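Local coordinates for diaminopimelate decarboxylase (Methanocaldococcus jannaschii, PDB 1TWI), which catalyses the pyridoxal-phosphate-dependent decarboxylation of meso-diaminopimelate to L-lysine, the last step of lysine biosynthesis by the diaminopimelate pathway, at residues A[204-216]-A[242-255]. Numbering follows the deposited sequence.
Sequences VVGVHCHIGSQLT and IEDVNLGGGLGIPY. With PLP (pyridoxal-5'-phosphate), chain E.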
loop_
_atom_site.group_PDB
_atom_site.type_symbol
_atom_site.label_atom_id
_atom_site.label_comp_id
_atom_site.label_asym_id
_atom_site.label_seq_id
_atom_site.Cartn_x
_atom_site.Cartn_y
_atom_site.Cartn_z
ATOM N N VAL A 204 -27.289 -24.960 -4.327
ATOM C CA VAL A 204 -26.924 -24.595 -2.941
ATOM C C VAL A 204 -26.049 -25.670 -2.343
ATOM O O VAL A 204 -26.527 -26.798 -2.167
ATOM C CB VAL A 204 -28.211 -24.434 -2.055
ATOM C CG1 VAL A 204 -27.802 -24.097 -0.591
ATOM C CG2 VAL A 204 -29.078 -23.274 -2.599
ATOM N N VAL A 205 -24.796 -25.349 -2.012
ATOM C CA VAL A 205 -23.877 -26.356 -1.448
ATOM C C VAL A 205 -23.246 -26.021 -0.055
ATOM O O VAL A 205 -22.552 -26.854 0.507
ATOM C CB VAL A 205 -22.632 -26.657 -2.373
ATOM C CG1 VAL A 205 -23.052 -27.297 -3.704
ATOM C CG2 VAL A 205 -21.824 -25.374 -2.589
ATOM N N GLY A 206 -23.454 -24.836 0.499
ATOM C CA GLY A 206 -22.855 -24.605 1.809
ATOM C C GLY A 206 -23.038 -23.224 2.383
ATOM O O GLY A 206 -23.726 -22.361 1.782
ATOM N N VAL A 207 -22.467 -23.006 3.568
ATOM C CA VAL A 207 -22.486 -21.681 4.205
ATOM C C VAL A 207 -20.989 -21.404 4.538
ATOM O O VAL A 207 -20.210 -22.328 4.744
ATOM C CB VAL A 207 -23.339 -21.675 5.512
ATOM C CG1 VAL A 207 -24.870 -21.863 5.178
ATOM C CG2 VAL A 207 -22.869 -22.808 6.408
ATOM N N HIS A 208 -20.623 -20.140 4.579
ATOM C CA HIS A 208 -19.244 -19.697 4.815
ATOM C C HIS A 208 -19.302 -18.555 5.827
ATOM O O HIS A 208 -20.324 -17.829 5.950
ATOM C CB HIS A 208 -18.673 -19.175 3.478
ATOM C CG HIS A 208 -17.426 -18.357 3.616
ATOM N ND1 HIS A 208 -17.439 -16.985 3.667
ATOM C CD2 HIS A 208 -16.122 -18.720 3.690
ATOM C CE1 HIS A 208 -16.196 -16.534 3.754
ATOM N NE2 HIS A 208 -15.374 -17.571 3.767
ATOM N N CYS A 209 -18.210 -18.388 6.581
ATOM C CA CYS A 209 -18.132 -17.289 7.532
ATOM C C CYS A 209 -16.623 -17.051 7.736
ATOM O O CYS A 209 -15.814 -17.988 7.754
ATOM C CB CYS A 209 -18.787 -17.691 8.867
ATOM S SG CYS A 209 -18.754 -16.386 10.082
ATOM N N HIS A 210 -16.254 -15.793 7.822
ATOM C CA HIS A 210 -14.876 -15.430 8.045
ATOM C C HIS A 210 -15.019 -14.246 8.967
ATOM O O HIS A 210 -15.687 -13.230 8.631
ATOM C CB HIS A 210 -14.197 -14.985 6.770
ATOM C CG HIS A 210 -12.844 -14.425 7.028
ATOM N ND1 HIS A 210 -11.776 -15.225 7.383
ATOM C CD2 HIS A 210 -12.403 -13.143 7.062
ATOM C CE1 HIS A 210 -10.732 -14.456 7.628
ATOM N NE2 HIS A 210 -11.089 -13.187 7.442
ATOM N N ILE A 211 -14.414 -14.357 10.144
ATOM C CA ILE A 211 -14.621 -13.326 11.137
ATOM C C ILE A 211 -13.564 -12.294 11.429
ATOM O O ILE A 211 -13.848 -11.339 12.138
ATOM C CB ILE A 211 -15.004 -13.973 12.484
ATOM C CG1 ILE A 211 -13.842 -14.847 12.997
ATOM C CG2 ILE A 211 -16.235 -14.818 12.324
ATOM C CD1 ILE A 211 -14.105 -15.508 14.362
ATOM N N GLY A 212 -12.346 -12.439 10.900
ATOM C CA GLY A 212 -11.339 -11.451 11.237
ATOM C C GLY A 212 -9.980 -12.054 10.973
ATOM O O GLY A 212 -9.900 -13.148 10.385
ATOM N N SER A 213 -8.917 -11.391 11.425
ATOM C CA SER A 213 -7.569 -11.861 11.125
ATOM C C SER A 213 -6.623 -11.573 12.291
ATOM O O SER A 213 -6.873 -10.673 13.100
ATOM C CB SER A 213 -7.067 -11.171 9.837
ATOM O OG SER A 213 -5.861 -11.756 9.288
ATOM N N GLN A 214 -5.568 -12.376 12.362
ATOM C CA GLN A 214 -4.559 -12.323 13.415
ATOM C C GLN A 214 -5.248 -12.392 14.785
ATOM O O GLN A 214 -5.012 -11.557 15.678
ATOM C CB GLN A 214 -3.679 -11.047 13.247
ATOM C CG GLN A 214 -2.600 -10.857 14.323
ATOM C CD GLN A 214 -1.649 -12.064 14.468
ATOM O OE1 GLN A 214 -0.965 -12.242 15.527
ATOM N NE2 GLN A 214 -1.569 -12.871 13.427
ATOM N N LEU A 215 -6.095 -13.412 14.941
ATOM C CA LEU A 215 -6.851 -13.667 16.171
ATOM C C LEU A 215 -6.041 -14.733 16.919
ATOM O O LEU A 215 -5.875 -15.869 16.425
ATOM C CB LEU A 215 -8.232 -14.234 15.838
ATOM C CG LEU A 215 -9.065 -13.287 14.946
ATOM C CD1 LEU A 215 -10.437 -13.846 14.725
ATOM C CD2 LEU A 215 -9.174 -11.946 15.640
ATOM N N THR A 216 -5.528 -14.349 18.085
ATOM C CA THR A 216 -4.697 -15.231 18.890
ATOM C C THR A 216 -5.450 -15.696 20.150
ATOM O O THR A 216 -4.853 -15.855 21.204
ATOM C CB THR A 216 -3.382 -14.499 19.351
ATOM O OG1 THR A 216 -3.735 -13.271 19.995
ATOM C CG2 THR A 216 -2.486 -14.166 18.146
ATOM N N ILE A 242 -27.270 -28.660 4.199
ATOM C CA ILE A 242 -25.985 -28.019 3.872
ATOM C C ILE A 242 -24.828 -29.034 3.676
ATOM O O ILE A 242 -24.469 -29.749 4.594
ATOM C CB ILE A 242 -25.662 -27.022 5.019
ATOM C CG1 ILE A 242 -26.692 -25.891 5.002
ATOM C CG2 ILE A 242 -24.222 -26.426 4.852
ATOM C CD1 ILE A 242 -26.608 -25.077 3.623
ATOM N N GLU A 243 -24.211 -29.065 2.494
ATOM C CA GLU A 243 -23.124 -30.018 2.229
ATOM C C GLU A 243 -21.760 -29.628 2.768
ATOM O O GLU A 243 -20.960 -30.501 3.177
ATOM C CB GLU A 243 -23.007 -30.256 0.700
ATOM C CG GLU A 243 -24.276 -30.930 0.161
ATOM C CD GLU A 243 -24.412 -30.911 -1.345
ATOM O OE1 GLU A 243 -23.358 -30.841 -2.042
ATOM O OE2 GLU A 243 -25.585 -30.980 -1.839
ATOM N N ASP A 244 -21.499 -28.319 2.791
ATOM C CA ASP A 244 -20.212 -27.749 3.191
ATOM C C ASP A 244 -20.366 -26.646 4.216
ATOM O O ASP A 244 -21.220 -25.781 4.048
ATOM C CB ASP A 244 -19.500 -26.981 2.037
ATOM C CG ASP A 244 -19.049 -27.853 0.865
ATOM O OD1 ASP A 244 -18.952 -29.083 1.023
ATOM O OD2 ASP A 244 -18.749 -27.272 -0.232
ATOM N N VAL A 245 -19.527 -26.658 5.241
ATOM C CA VAL A 245 -19.452 -25.550 6.194
ATOM C C VAL A 245 -17.998 -25.063 6.071
ATOM O O VAL A 245 -17.041 -25.815 6.248
ATOM C CB VAL A 245 -19.775 -25.983 7.638
ATOM C CG1 VAL A 245 -19.359 -24.860 8.609
ATOM C CG2 VAL A 245 -21.302 -26.201 7.753
ATOM N N ASN A 246 -17.836 -23.793 5.721
ATOM C CA ASN A 246 -16.492 -23.220 5.523
ATOM C C ASN A 246 -16.374 -22.161 6.596
ATOM O O ASN A 246 -17.168 -21.204 6.616
ATOM C CB ASN A 246 -16.434 -22.635 4.090
ATOM C CG ASN A 246 -15.116 -21.921 3.769
ATOM O OD1 ASN A 246 -14.361 -21.506 4.669
ATOM N ND2 ASN A 246 -14.855 -21.738 2.457
ATOM N N LEU A 247 -15.425 -22.345 7.525
ATOM C CA LEU A 247 -15.316 -21.391 8.615
ATOM C C LEU A 247 -14.284 -20.294 8.429
ATOM O O LEU A 247 -13.960 -19.558 9.370
ATOM C CB LEU A 247 -15.115 -22.147 9.957
ATOM C CG LEU A 247 -16.316 -23.092 10.287
ATOM C CD1 LEU A 247 -15.939 -24.055 11.472
ATOM C CD2 LEU A 247 -17.568 -22.276 10.677
ATOM N N GLY A 248 -13.788 -20.126 7.193
ATOM C CA GLY A 248 -12.894 -18.981 6.959
ATOM C C GLY A 248 -11.492 -19.138 7.526
ATOM O O GLY A 248 -11.047 -20.253 7.863
ATOM N N GLY A 249 -10.771 -18.033 7.634
ATOM C CA GLY A 249 -9.427 -18.119 8.167
ATOM C C GLY A 249 -9.320 -17.248 9.418
ATOM O O GLY A 249 -10.280 -17.142 10.231
ATOM N N GLY A 250 -8.153 -16.652 9.606
ATOM C CA GLY A 250 -7.966 -15.749 10.716
ATOM C C GLY A 250 -7.073 -16.224 11.864
ATOM O O GLY A 250 -6.791 -15.386 12.729
ATOM N N LEU A 251 -6.654 -17.508 11.921
ATOM C CA LEU A 251 -5.762 -17.907 13.048
ATOM C C LEU A 251 -4.503 -16.996 13.086
ATOM O O LEU A 251 -3.821 -16.834 12.071
ATOM C CB LEU A 251 -5.272 -19.369 12.919
ATOM C CG LEU A 251 -4.479 -19.885 14.133
ATOM C CD1 LEU A 251 -5.459 -19.918 15.359
ATOM C CD2 LEU A 251 -3.992 -21.374 13.869
ATOM N N GLY A 252 -4.195 -16.433 14.255
ATOM C CA GLY A 252 -3.054 -15.535 14.397
ATOM C C GLY A 252 -1.716 -16.257 14.421
ATOM O O GLY A 252 -1.676 -17.425 14.764
ATOM N N ILE A 253 -0.638 -15.584 14.035
ATOM C CA ILE A 253 0.663 -16.221 14.039
ATOM C C ILE A 253 1.532 -15.502 15.100
ATOM O O ILE A 253 1.251 -14.363 15.495
ATOM C CB ILE A 253 1.329 -16.182 12.604
ATOM C CG1 ILE A 253 1.696 -14.746 12.215
ATOM C CG2 ILE A 253 0.384 -16.830 11.581
ATOM C CD1 ILE A 253 3.263 -14.432 12.358
ATOM N N PRO A 254 2.605 -16.152 15.568
ATOM C CA PRO A 254 3.411 -15.476 16.601
ATOM C C PRO A 254 4.383 -14.345 16.178
ATOM O O PRO A 254 5.586 -14.574 16.066
ATOM C CB PRO A 254 4.112 -16.670 17.307
ATOM C CG PRO A 254 4.340 -17.683 16.153
ATOM C CD PRO A 254 3.134 -17.490 15.216
ATOM N N TYR A 255 3.863 -13.134 15.944
ATOM C CA TYR A 255 4.740 -12.051 15.588
ATOM C C TYR A 255 5.627 -11.745 16.810
ATOM O O TYR A 255 6.808 -11.496 16.642
ATOM C CB TYR A 255 3.952 -10.798 15.214
ATOM C CG TYR A 255 3.341 -10.912 13.840
ATOM C CD1 TYR A 255 4.139 -10.893 12.673
ATOM C CD2 TYR A 255 1.965 -11.082 13.711
ATOM C CE1 TYR A 255 3.549 -11.038 11.385
ATOM C CE2 TYR A 255 1.363 -11.248 12.430
ATOM C CZ TYR A 255 2.164 -11.216 11.284
ATOM O OH TYR A 255 1.545 -11.324 10.045
HETATM N N1 PLP E . -11.062 -15.901 4.150
HETATM C C2 PLP E . -11.522 -14.628 3.868
HETATM C C2A PLP E . -12.980 -14.517 3.362
HETATM C C3 PLP E . -10.633 -13.568 4.033
HETATM O O3 PLP E . -11.117 -12.332 3.745
HETATM C C4 PLP E . -9.352 -13.714 4.497
HETATM C C4A PLP E . -8.440 -12.450 4.649
HETATM O O4A PLP E . -8.822 -11.458 4.114
HETATM C C5 PLP E . -8.874 -15.011 4.792
HETATM C C6 PLP E . -9.761 -16.062 4.618
HETATM C C5A PLP E . -7.493 -15.372 5.318
HETATM O O4P PLP E . -7.198 -14.713 6.577
HETATM P P PLP E . -5.874 -15.032 7.388
HETATM O O1P PLP E . -5.969 -14.142 8.559
HETATM O O2P PLP E . -4.744 -14.650 6.476
HETATM O O3P PLP E . -5.885 -16.449 7.748
HETATM O O HOH W 1 -26.168 -27.836 0.554
HETATM O O HOH W 2 -27.205 -29.383 -3.387
HETATM O O HOH W 3 -12.854 -16.801 10.273
HETATM O O HOH W 4 -4.489 -14.333 10.730
#
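Val-207 and Val-245 pair in register in two parallel strands, 204-208 and 244-246, whose axes approach to 4.8 Å at 25°; Asp-244 O accepts from Val-207 N, and Val-207 O from Asn-246 N. Past the strands a single isolated bridge, Leu-215 with Leu-251, follows, two residues out of step with the strand pairing: Leu-215 N points nearly straight at Gly-250 O (3.0 Å) and Leu-215 O receives Gly-252 N from above its carbonyl plane. CG2 of Val-207 lies beside CG2 of Val-245 on one face of the sheet, while His-208 and Asn-246 share the other. There the amide of Asn-246 stands almost perpendicular to the imidazole (89°), its CG 3.4 Å from His-208 CD2. His-208 NE2 and Asn-246 ND2 hydrogen-bond to Glu-290 OE1 and OE2 respectively, and Asn-246 OD1 closes an Asx turn by accepting Gly-248 N. The His-210 side chain runs out opposite its backbone N, which brings one ring face against the cofactor, with PLP C2 3.4 Å above the ring centre. The in-plane bond from Gly-249 N to His-210 ND1 (3.0 Å, 162°), with the cofactor against one face, holds the ring's rotation. Gly-250 N binds PLP O3P at 2.9 Å, and Ser-213 OG, also hydrogen-bonded to Arg-293, donates to O1P in a very short bond whose exact length is doubtful. A water links that same O1P to Gln-214 N and Leu-251 O. Joined through helix 219-237, the strands form a beta-alpha-beta unit of the TIM-type barrel of class-II (fold-type III) decarboxylases, whose C-terminal strand ends and glycine-rich loop hold the pyridoxal ring and phosphate.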